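Local structure of PA0821 (Pseudomonas aeruginosa, 7DRG) at residues K132-W135 with Q136-G140; L58-C61 with F62-E66; A199-A202 with A203-G207. The protein is probably an immunity protein (antitoxin) of the type VI secretion system that protects Pseudomonas aeruginosa against a putative VRR-NUC domain-containing effector. All coordinates share one frame; numbering follows the deposited sequence.

Contact 1: K132-W135 with Q136-G140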
ATOM      1  N   LYS B 132      18.119  -7.969  28.780  1.00 19.20           N
ATOM      2  CA  LYS B 132      18.650  -6.817  29.503  1.00 18.39           C
ATOM      3  C   LYS B 132      19.652  -7.250  30.566  1.00 24.49           C
ATOM      4  O   LYS B 132      19.532  -8.322  31.165  1.00 24.04           O
ATOM      5  CB  LYS B 132      17.520  -6.026  30.159  1.00 21.77           C
ATOM      6  CG  LYS B 132      16.396  -5.640  29.198  1.00 21.87           C
ATOM      7  CD  LYS B 132      16.943  -4.885  27.994  1.00 24.75           C
ATOM      8  CE  LYS B 132      17.415  -3.501  28.389  1.00 27.35           C
ATOM      9  NZ  LYS B 132      18.017  -2.761  27.235  1.00 31.38           N
ATOM     10  N   ARG B 133      20.635  -6.383  30.813  1.00 23.86           N
ATOM     11  CA  ARG B 133      21.610  -6.615  31.869  1.00 22.26           C
ATOM     12  C   ARG B 133      20.966  -6.448  33.240  1.00 24.18           C
ATOM     13  O   ARG B 133      19.969  -5.739  33.403  1.00 24.82           O
ATOM     14  CB  ARG B 133      22.781  -5.634  31.745  1.00 27.36           C
ATOM     15  CG  ARG B 133      23.396  -5.559  30.372  1.00 26.07           C
ATOM     16  CD  ARG B 133      24.268  -4.319  30.267  1.00 32.23           C
ATOM     17  NE  ARG B 133      24.788  -4.117  28.921  1.00 31.42           N
ATOM     18  CZ  ARG B 133      25.929  -4.637  28.482  1.00 35.28           C
ATOM     19  NH1 ARG B 133      26.665  -5.398  29.278  1.00 36.24           N
ATOM     20  NH2 ARG B 133      26.334  -4.398  27.241  1.00 36.78           N
ATOM     21  N   SER B 134      21.571  -7.095  34.243  1.00 22.61           N
ATOM     22  CA  SER B 134      21.054  -7.000  35.602  1.00 25.37           C
ATOM     23  C   SER B 134      20.897  -5.548  36.047  1.00 26.57           C
ATOM     24  O   SER B 134      19.862  -5.173  36.606  1.00 26.27           O
ATOM     25  CB  SER B 134      21.973  -7.759  36.564  1.00 26.20           C
ATOM     26  OG  SER B 134      21.628  -7.500  37.913  1.00 35.51           O
ATOM     27  N   TRP B 135      21.923  -4.713  35.818  1.00 27.87           N
ATOM     28  CA  TRP B 135      21.837  -3.327  36.275  1.00 28.18           C
ATOM     29  C   TRP B 135      20.835  -2.527  35.463  1.00 25.72           C
ATOM     30  O   TRP B 135      20.203  -1.610  35.997  1.00 28.84           O
ATOM     31  CB  TRP B 135      23.206  -2.643  36.236  1.00 25.83           C
ATOM     32  CG  TRP B 135      23.825  -2.512  34.879  1.00 27.43           C
ATOM     33  CD1 TRP B 135      24.770  -3.329  34.338  1.00 27.84           C
ATOM     34  CD2 TRP B 135      23.576  -1.487  33.901  1.00 25.38           C
ATOM     35  NE1 TRP B 135      25.118  -2.891  33.088  1.00 30.06           N
ATOM     36  CE2 TRP B 135      24.401  -1.761  32.793  1.00 28.33           C
ATOM     37  CE3 TRP B 135      22.727  -0.374  33.848  1.00 26.96           C
ATOM     38  CZ2 TRP B 135      24.414  -0.965  31.654  1.00 27.84           C
ATOM     39  CZ3 TRP B 135      22.738   0.421  32.712  1.00 29.44           C
ATOM     40  CH2 TRP B 135      23.575   0.121  31.625  1.00 27.89           C
ATOM     41  N   GLN B 136      20.671  -2.861  34.182  1.00 27.33           N
ATOM     42  CA  GLN B 136      19.636  -2.221  33.377  1.00 26.32           C
ATOM     43  C   GLN B 136      18.257  -2.508  33.946  1.00 22.92           C
ATOM     44  O   GLN B 136      17.421  -1.602  34.062  1.00 27.77           O
ATOM     45  CB  GLN B 136      19.733  -2.695  31.927  1.00 29.49           C
ATOM     46  CG  GLN B 136      20.829  -1.998  31.141  1.00 30.61           C
ATOM     47  CD  GLN B 136      21.033  -2.578  29.753  1.00 33.63           C
ATOM     48  OE1 GLN B 136      20.693  -3.731  29.490  1.00 29.49           O
ATOM     49  NE2 GLN B 136      21.591  -1.776  28.857  1.00 32.59           N
ATOM     50  N   ALA B 137      18.005  -3.770  34.312  1.00 25.33           N
ATOM     51  CA  ALA B 137      16.731  -4.134  34.920  1.00 24.92           C
ATOM     52  C   ALA B 137      16.523  -3.405  36.240  1.00 28.09           C
ATOM     53  O   ALA B 137      15.411  -2.956  36.539  1.00 31.89           O
ATOM     54  CB  ALA B 137      16.647  -5.651  35.119  1.00 24.77           C
ATOM     55  N   LYS B 138      17.582  -3.266  37.040  1.00 27.75           N
ATOM     56  CA  LYS B 138      17.434  -2.583  38.313  1.00 27.91           C
ATOM     57  C   LYS B 138      17.280  -1.079  38.146  1.00 29.85           C
ATOM     58  O   LYS B 138      16.722  -0.426  39.036  1.00 36.03           O
ATOM     59  CB  LYS B 138      18.621  -2.909  39.220  1.00 30.26           C
ATOM     60  CG  LYS B 138      18.545  -4.319  39.811  1.00 41.98           C
ATOM     61  CD  LYS B 138      19.770  -4.661  40.640  1.00 55.25           C
ATOM     62  CE  LYS B 138      20.285  -6.059  40.324  1.00 57.08           C
ATOM     63  NZ  LYS B 138      19.411  -7.153  40.836  1.00 57.92           N
HETATM   64  N   MSE B 139      17.750  -0.513  37.032  1.00 28.28           N
HETATM   65  CA  MSE B 139      17.568   0.913  36.778  1.00 29.50           C
HETATM   66  C   MSE B 139      16.225   1.203  36.112  1.00 31.04           C
HETATM   67  O   MSE B 139      15.869   2.363  35.891  1.00 35.43           O
HETATM   68  CB  MSE B 139      18.701   1.475  35.907  1.00 32.28           C
HETATM   69  CG  MSE B 139      20.102   1.402  36.515  1.00 34.69           C
HETATM   70 SE   MSE B 139      20.303   2.349  38.209  1.00 47.41          SE
HETATM   71  CE  MSE B 139      20.311   0.847  39.448  1.00 37.40           C
ATOM     72  N   GLY B 140      15.488   0.144  35.782  1.00 32.86           N
ATOM     73  CA  GLY B 140      14.154   0.272  35.222  1.00 36.42           C
ATOM     74  C   GLY B 140      13.969  -0.327  33.844  1.00 32.77           C
ATOM     75  O   GLY B 140      12.820  -0.518  33.426  1.00 34.54           O
TER
HETATM   76  O   HOH W   1      20.361  -4.627  26.873  1.00 42.52           O
HETATM   77  O   HOH W   2      23.422  -2.958  26.321  1.00 49.98           O
HETATM   78  O   HOH W   3      22.022  -8.947  40.360  1.00 48.46           O
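Gln136 OE1 is gripped by two donors at the start of helix 134-139: the backbone N of Arg133, 3.0 Å from OE1 in a nearly straight bond (N-H...O 168°), and water 1 at 2.8 Å. Arg133 N lies tilted from the plane of the Gln136 side-chain carbonyl. The same water accepts from Lys132 NZ at 3.0 Å, so the lysine, bent at chi2 and chi3, reaches the amide through solvent as well as by its CE; its ammonium also has a weak bond to Tyr130. Because Arg133 is the N-cap residue and Gln136 stands three positions on, the bond from Arg133 N forms the side-chain-to-N-cap half of a capping box. Ala137 N then closes the first turn on Arg133 O at 2.9 Å, and Gly140 ends this short helix in a Schellman motif. The Arg133 chain runs past the amide, whose plane stands 75° from the guanidinium; water 2 links Arg133 NE to Gln136 NE2, the latter bond weak, while Arg133 NH1 binds the carbonyl of Asp106. Trp135 lays its indole over Gln136, CG lying between the backbone N and carbonyl carbon (chi1 63°). Gln136 CG thus sits 3.5 Å from the centroid of the six-membered ring of Trp135, a CH-pi contact over one face, and Met139 CG approaches that ring at its edge, 4.1 Å from Trp135 CE3.

Contact 2: L58-C61 with F62-E66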
ATOM      1  N   LEU B  58      15.857 -20.350  28.395  1.00 19.18           N
ATOM      2  CA  LEU B  58      16.035 -19.880  27.025  1.00 16.08           C
ATOM      3  C   LEU B  58      16.807 -20.896  26.198  1.00 15.33           C
ATOM      4  O   LEU B  58      16.522 -21.096  25.011  1.00 18.79           O
ATOM      5  CB  LEU B  58      16.766 -18.535  27.032  1.00 16.30           C
ATOM      6  CG  LEU B  58      15.941 -17.331  27.490  1.00 17.58           C
ATOM      7  CD1 LEU B  58      16.852 -16.129  27.747  1.00 17.69           C
ATOM      8  CD2 LEU B  58      14.887 -16.978  26.433  1.00 19.69           C
ATOM      9  N   CYS B  59      17.799 -21.547  26.808  1.00 16.74           N
ATOM     10  CA  CYS B  59      18.547 -22.567  26.091  1.00 18.11           C
ATOM     11  C   CYS B  59      17.688 -23.783  25.800  1.00 16.66           C
ATOM     12  O   CYS B  59      17.868 -24.420  24.755  1.00 19.81           O
ATOM     13  CB  CYS B  59      19.782 -22.970  26.886  1.00 17.93           C
ATOM     14  SG  CYS B  59      21.033 -21.673  26.866  1.00 22.06           S
ATOM     15  N   GLN B  60      16.767 -24.130  26.711  1.00 18.00           N
ATOM     16  CA  GLN B  60      15.837 -25.218  26.429  1.00 19.19           C
ATOM     17  C   GLN B  60      14.871 -24.830  25.318  1.00 18.03           C
ATOM     18  O   GLN B  60      14.541 -25.660  24.462  1.00 19.18           O
ATOM     19  CB  GLN B  60      15.091 -25.615  27.708  1.00 18.72           C
ATOM     20  CG  GLN B  60      14.000 -26.672  27.522  1.00 23.79           C
ATOM     21  CD  GLN B  60      14.505 -28.048  27.110  1.00 30.83           C
ATOM     22  OE1 GLN B  60      15.636 -28.435  27.400  1.00 26.42           O
ATOM     23  NE2 GLN B  60      13.643 -28.805  26.439  1.00 37.10           N
ATOM     24  N   CYS B  61      14.444 -23.560  25.288  1.00 16.14           N
ATOM     25  CA  CYS B  61      13.656 -23.076  24.156  1.00 16.49           C
ATOM     26  C   CYS B  61      14.411 -23.266  22.848  1.00 17.87           C
ATOM     27  O   CYS B  61      13.846 -23.737  21.851  1.00 18.22           O
ATOM     28  CB  CYS B  61      13.295 -21.603  24.332  1.00 17.35           C
ATOM     29  SG  CYS B  61      12.172 -21.213  25.682  1.00 23.67           S
ATOM     30  N   PHE B  62      15.696 -22.893  22.828  1.00 16.36           N
ATOM     31  CA  PHE B  62      16.456 -23.026  21.594  1.00 17.26           C
ATOM     32  C   PHE B  62      16.633 -24.487  21.201  1.00 17.40           C
ATOM     33  O   PHE B  62      16.581 -24.815  20.010  1.00 19.50           O
ATOM     34  CB  PHE B  62      17.812 -22.328  21.711  1.00 18.32           C
ATOM     35  CG  PHE B  62      18.578 -22.307  20.418  1.00 16.44           C
ATOM     36  CD1 PHE B  62      18.064 -21.639  19.318  1.00 20.75           C
ATOM     37  CD2 PHE B  62      19.793 -22.960  20.292  1.00 23.46           C
ATOM     38  CE1 PHE B  62      18.742 -21.618  18.112  1.00 22.14           C
ATOM     39  CE2 PHE B  62      20.481 -22.934  19.081  1.00 24.23           C
ATOM     40  CZ  PHE B  62      19.952 -22.258  17.996  1.00 21.57           C
ATOM     41  N   ASP B  63      16.847 -25.384  22.175  1.00 18.48           N
ATOM     42  CA  ASP B  63      16.943 -26.807  21.847  1.00 18.20           C
ATOM     43  C   ASP B  63      15.688 -27.285  21.122  1.00 20.08           C
ATOM     44  O   ASP B  63      15.769 -28.004  20.121  1.00 22.32           O
ATOM     45  CB  ASP B  63      17.148 -27.637  23.114  1.00 18.67           C
ATOM     46  CG  ASP B  63      18.549 -27.526  23.693  1.00 32.15           C
ATOM     47  OD1 ASP B  63      19.480 -27.092  22.979  1.00 29.00           O
ATOM     48  OD2 ASP B  63      18.711 -27.910  24.874  1.00 32.83           O
ATOM     49  N   GLU B  64      14.519 -26.898  21.637  1.00 20.50           N
ATOM     50  CA  GLU B  64      13.241 -27.251  21.019  1.00 19.85           C
ATOM     51  C   GLU B  64      13.131 -26.695  19.606  1.00 20.42           C
ATOM     52  O   GLU B  64      12.678 -27.382  18.681  1.00 24.69           O
ATOM     53  CB  GLU B  64      12.102 -26.706  21.867  1.00 22.54           C
ATOM     54  CG  GLU B  64      11.515 -27.637  22.857  1.00 34.13           C
ATOM     55  CD  GLU B  64      10.160 -27.144  23.309  1.00 23.31           C
ATOM     56  OE1 GLU B  64      10.120 -26.252  24.179  1.00 23.91           O
ATOM     57  OE2 GLU B  64       9.142 -27.632  22.770  1.00 30.53           O
ATOM     58  N   PHE B  65      13.510 -25.430  19.434  1.00 19.58           N
ATOM     59  CA  PHE B  65      13.427 -24.787  18.129  1.00 20.67           C
ATOM     60  C   PHE B  65      14.428 -25.396  17.157  1.00 20.41           C
ATOM     61  O   PHE B  65      14.104 -25.645  15.989  1.00 22.22           O
ATOM     62  CB  PHE B  65      13.668 -23.288  18.300  1.00 19.34           C
ATOM     63  CG  PHE B  65      13.745 -22.526  17.014  1.00 18.03           C
ATOM     64  CD1 PHE B  65      12.589 -22.147  16.352  1.00 22.29           C
ATOM     65  CD2 PHE B  65      14.976 -22.173  16.475  1.00 19.76           C
ATOM     66  CE1 PHE B  65      12.660 -21.426  15.168  1.00 20.87           C
ATOM     67  CE2 PHE B  65      15.048 -21.446  15.290  1.00 19.03           C
ATOM     68  CZ  PHE B  65      13.886 -21.086  14.642  1.00 19.22           C
ATOM     69  N   GLU B  66      15.642 -25.660  17.634  1.00 19.82           N
ATOM     70  CA  GLU B  66      16.705 -26.137  16.760  1.00 22.80           C
ATOM     71  C   GLU B  66      16.415 -27.535  16.234  1.00 24.67           C
ATOM     72  O   GLU B  66      16.887 -27.890  15.147  1.00 24.81           O
ATOM     73  CB  GLU B  66      18.042 -26.095  17.504  1.00 23.01           C
ATOM     74  CG  GLU B  66      19.263 -26.215  16.626  1.00 30.07           C
ATOM     75  CD  GLU B  66      20.558 -26.037  17.402  1.00 36.40           C
ATOM     76  OE1 GLU B  66      20.680 -26.628  18.498  1.00 34.20           O
ATOM     77  OE2 GLU B  66      21.452 -25.306  16.915  1.00 32.21           O
TER
HETATM   78  O   HOH W   4      20.430 -24.331  23.579  1.00 30.24           O
HETATM   79  O   HOH W   5      17.239 -30.030  25.979  1.00 33.43           O
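Leu58 O accepts a hydrogen bond from Phe62 N at 2.9 Å, one of a run of i to i+4 bonds. The leucine side chain itself packs on Leu173 of helix 161-173, while the Phe62 ring, with CG anti to the backbone N (chi1 -174°), leads away from this turn to stack on Tyr113. One residue on, Cys59 O takes two donors: the backbone N of Asp63 at 2.9 Å, and water 4 at 2.8 Å. That water also donates to Asp63 OD1, so the carboxylate is tied through it to the carbonyl one turn back. Gln60 binds Glu64 N by its backbone O. Its side chain, bent at chi2 (66°), brings the amide beside Asp63 with the amide and carboxylate planes perpendicular. OE1 and OD2, both acceptors, do not bond directly but are bridged by water 5, which donates to Gln60 OE1 at 2.7 Å and to Asp63 OD2 at 2.8 Å. The same OD2 forms a salt bridge with Arg97, which probably helps keep the aspartate ionised; Glu64 OE1 has its own salt bridge with Arg172. Cys61 O accepts Phe65 N at 3.0 Å, while its side chain packs against Phe169 and Arg172. Regular alpha-helical bonding in helix 52-69 is thus combined with an amphipathic layout, Phe62 and Phe65 meeting Phe127 of strand 126-131 and acidic side chains bridging to neighbouring helices.

Contact 3: A199-A202 with A203-G207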
ATOM      1  N   ALA B 199       5.566  -1.214   6.068  1.00 22.09           N
ATOM      2  CA  ALA B 199       4.508  -0.221   6.242  1.00 22.97           C
ATOM      3  C   ALA B 199       3.457  -0.331   5.140  1.00 25.11           C
ATOM      4  O   ALA B 199       2.253  -0.210   5.399  1.00 25.25           O
ATOM      5  CB  ALA B 199       5.116   1.181   6.273  1.00 22.55           C
ATOM      6  N   PHE B 200       3.901  -0.572   3.906  1.00 22.34           N
ATOM      7  CA  PHE B 200       2.978  -0.738   2.788  1.00 24.78           C
ATOM      8  C   PHE B 200       2.098  -1.964   2.988  1.00 25.38           C
ATOM      9  O   PHE B 200       0.882  -1.919   2.765  1.00 24.69           O
ATOM     10  CB  PHE B 200       3.793  -0.836   1.498  1.00 22.46           C
ATOM     11  CG  PHE B 200       3.009  -1.251   0.290  1.00 21.51           C
ATOM     12  CD1 PHE B 200       1.882  -0.553  -0.107  1.00 31.14           C
ATOM     13  CD2 PHE B 200       3.440  -2.314  -0.482  1.00 28.29           C
ATOM     14  CE1 PHE B 200       1.180  -0.925  -1.246  1.00 27.75           C
ATOM     15  CE2 PHE B 200       2.746  -2.694  -1.616  1.00 29.45           C
ATOM     16  CZ  PHE B 200       1.610  -2.002  -1.996  1.00 30.05           C
HETATM   17  N   MSE B 201       2.692  -3.057   3.440  1.00 22.58           N
HETATM   18  CA  MSE B 201       1.955  -4.280   3.706  1.00 27.73           C
HETATM   19  C   MSE B 201       0.968  -4.125   4.866  1.00 22.81           C
HETATM   20  O   MSE B 201      -0.147  -4.648   4.810  1.00 26.05           O
HETATM   21  CB  MSE B 201       2.946  -5.409   3.978  1.00 25.72           C
HETATM   22  CG  MSE B 201       3.637  -5.917   2.729  1.00 25.57           C
HETATM   23 SE   MSE B 201       2.316  -6.605   1.471  1.00 49.05          SE
HETATM   24  CE  MSE B 201       2.986  -5.815  -0.132  1.00 27.73           C
ATOM     25  N   ALA B 202       1.381  -3.394   5.903  1.00 25.68           N
ATOM     26  CA  ALA B 202       0.550  -3.233   7.092  1.00 26.58           C
ATOM     27  C   ALA B 202      -0.798  -2.618   6.748  1.00 30.30           C
ATOM     28  O   ALA B 202      -1.831  -3.018   7.297  1.00 29.63           O
ATOM     29  CB  ALA B 202       1.272  -2.368   8.121  1.00 31.52           C
ATOM     30  N   ALA B 203      -0.806  -1.638   5.841  1.00 31.00           N
ATOM     31  CA  ALA B 203      -2.052  -0.987   5.461  1.00 31.66           C
ATOM     32  C   ALA B 203      -3.007  -1.932   4.742  1.00 31.11           C
ATOM     33  O   ALA B 203      -4.214  -1.678   4.734  1.00 33.26           O
ATOM     34  CB  ALA B 203      -1.749   0.235   4.593  1.00 32.43           C
ATOM     35  N   ARG B 204      -2.500  -3.022   4.164  1.00 28.26           N
ATOM     36  CA  ARG B 204      -3.310  -3.979   3.418  1.00 28.91           C
ATOM     37  C   ARG B 204      -3.660  -5.235   4.203  1.00 29.34           C
ATOM     38  O   ARG B 204      -4.627  -5.918   3.849  1.00 33.16           O
ATOM     39  CB  ARG B 204      -2.571  -4.400   2.145  1.00 34.95           C
ATOM     40  CG  ARG B 204      -2.088  -3.233   1.308  1.00 31.62           C
ATOM     41  CD  ARG B 204      -0.830  -3.605   0.543  1.00 30.55           C
ATOM     42  NE  ARG B 204      -1.026  -4.787  -0.292  1.00 29.65           N
ATOM     43  CZ  ARG B 204      -1.416  -4.743  -1.563  1.00 38.01           C
ATOM     44  NH1 ARG B 204      -1.662  -3.574  -2.142  1.00 36.49           N
ATOM     45  NH2 ARG B 204      -1.562  -5.865  -2.256  1.00 38.65           N
HETATM   46  N   MSE B 205      -2.885  -5.567   5.229  1.00 22.18           N
HETATM   47  CA  MSE B 205      -3.032  -6.830   5.945  1.00 22.08           C
HETATM   48  C   MSE B 205      -3.220  -6.568   7.437  1.00 23.86           C
HETATM   49  O   MSE B 205      -2.245  -6.500   8.178  1.00 21.05           O
HETATM   50  CB  MSE B 205      -1.802  -7.725   5.728  1.00 24.33           C
HETATM   51  CG  MSE B 205      -1.426  -8.015   4.265  1.00 28.10           C
HETATM   52 SE   MSE B 205       0.449  -8.609   4.174  1.00 41.45          SE
HETATM   53  CE  MSE B 205       1.024  -7.481   5.560  1.00 65.44           C
ATOM     54  N   PRO B 206      -4.473  -6.426   7.879  1.00 23.97           N
ATOM     55  CA  PRO B 206      -4.712  -6.082   9.290  1.00 18.81           C
ATOM     56  C   PRO B 206      -4.244  -7.136  10.271  1.00 19.79           C
ATOM     57  O   PRO B 206      -4.057  -6.808  11.449  1.00 22.95           O
ATOM     58  CB  PRO B 206      -6.235  -5.902   9.359  1.00 22.72           C
ATOM     59  CG  PRO B 206      -6.617  -5.534   7.942  1.00 22.88           C
ATOM     60  CD  PRO B 206      -5.712  -6.375   7.084  1.00 27.25           C
ATOM     61  N   GLY B 207      -4.070  -8.387   9.838  1.00 20.22           N
ATOM     62  CA  GLY B 207      -3.575  -9.427  10.722  1.00 19.61           C
ATOM     63  C   GLY B 207      -2.072  -9.492  10.856  1.00 23.23           C
ATOM     64  O   GLY B 207      -1.544 -10.363  11.551  1.00 21.86           O
TER
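Arg204 places its CD over the ring of Phe200 at the C-terminal turn of helix 191-204, where the helix meets the second subunit. Phe200 swings its ring forward along the helix to the next turn, with CG anti to the backbone N (chi1 170°), and Arg204 CD comes over one face, 4.0 Å from the ring centroid and offset toward the rim, in a CH-pi contact. Beyond CD the arginine bends at chi3 (56°), which turns the guanidinium aslant to the ring: NH1 remains 3.6 Å from Phe200 CZ, but the two planes are 43° apart, so the groups do not lie flat on each other. The bend delivers the guanidinium to the carbonyls of Leu11 and Pro15 and to the hydroxyl of Ser197 of the second subunit. These bonds fix the rotation of the charged group and place it between the N-terminal part of its own chain and the dimer partner. Next to the arginine the side chains of Met201 and Met205, both selenomethionines, cross obliquely: bends at chi2 and chi3 of Met201 and at chi3 of Met205 bring Met201 SE and Met205 SE within 3.8 Å. Both side chains also touch Tyr184 of strand 182-186. The modelled approach of the Met205 methyl to Met201 CB is too tight to be trusted in detail. Backbone bonding grows irregular in this turn: Ala203 N makes a weak bond to Ala199 O, whereas Met201 O receives both Met205 N, near its C=O axis, and Arg204 N, well above the carbonyl plane, each at 2.9 Å.

Along the chain the order is contact 2, contact 1, contact 3, each a local turn within its own helix: 52-69, 134-139 and 191-204. Contacts 1 and 2 lie nearer each other, with centres 24 Å apart and nearest atoms about 8 Å apart. Strand 126-131 connects their surroundings: its Phe127 meets the aromatic rings of contact 2, and the chain leaving it enters contact 1. Contact 3 lies across the chain's centre from both, with centres 35 Å from contact 1 and 31 Å from contact 2. Of the three, it alone touches the second subunit, whereas contact 2 packs within the fold and contact 1 lies on a short helix farther from the chain's centre.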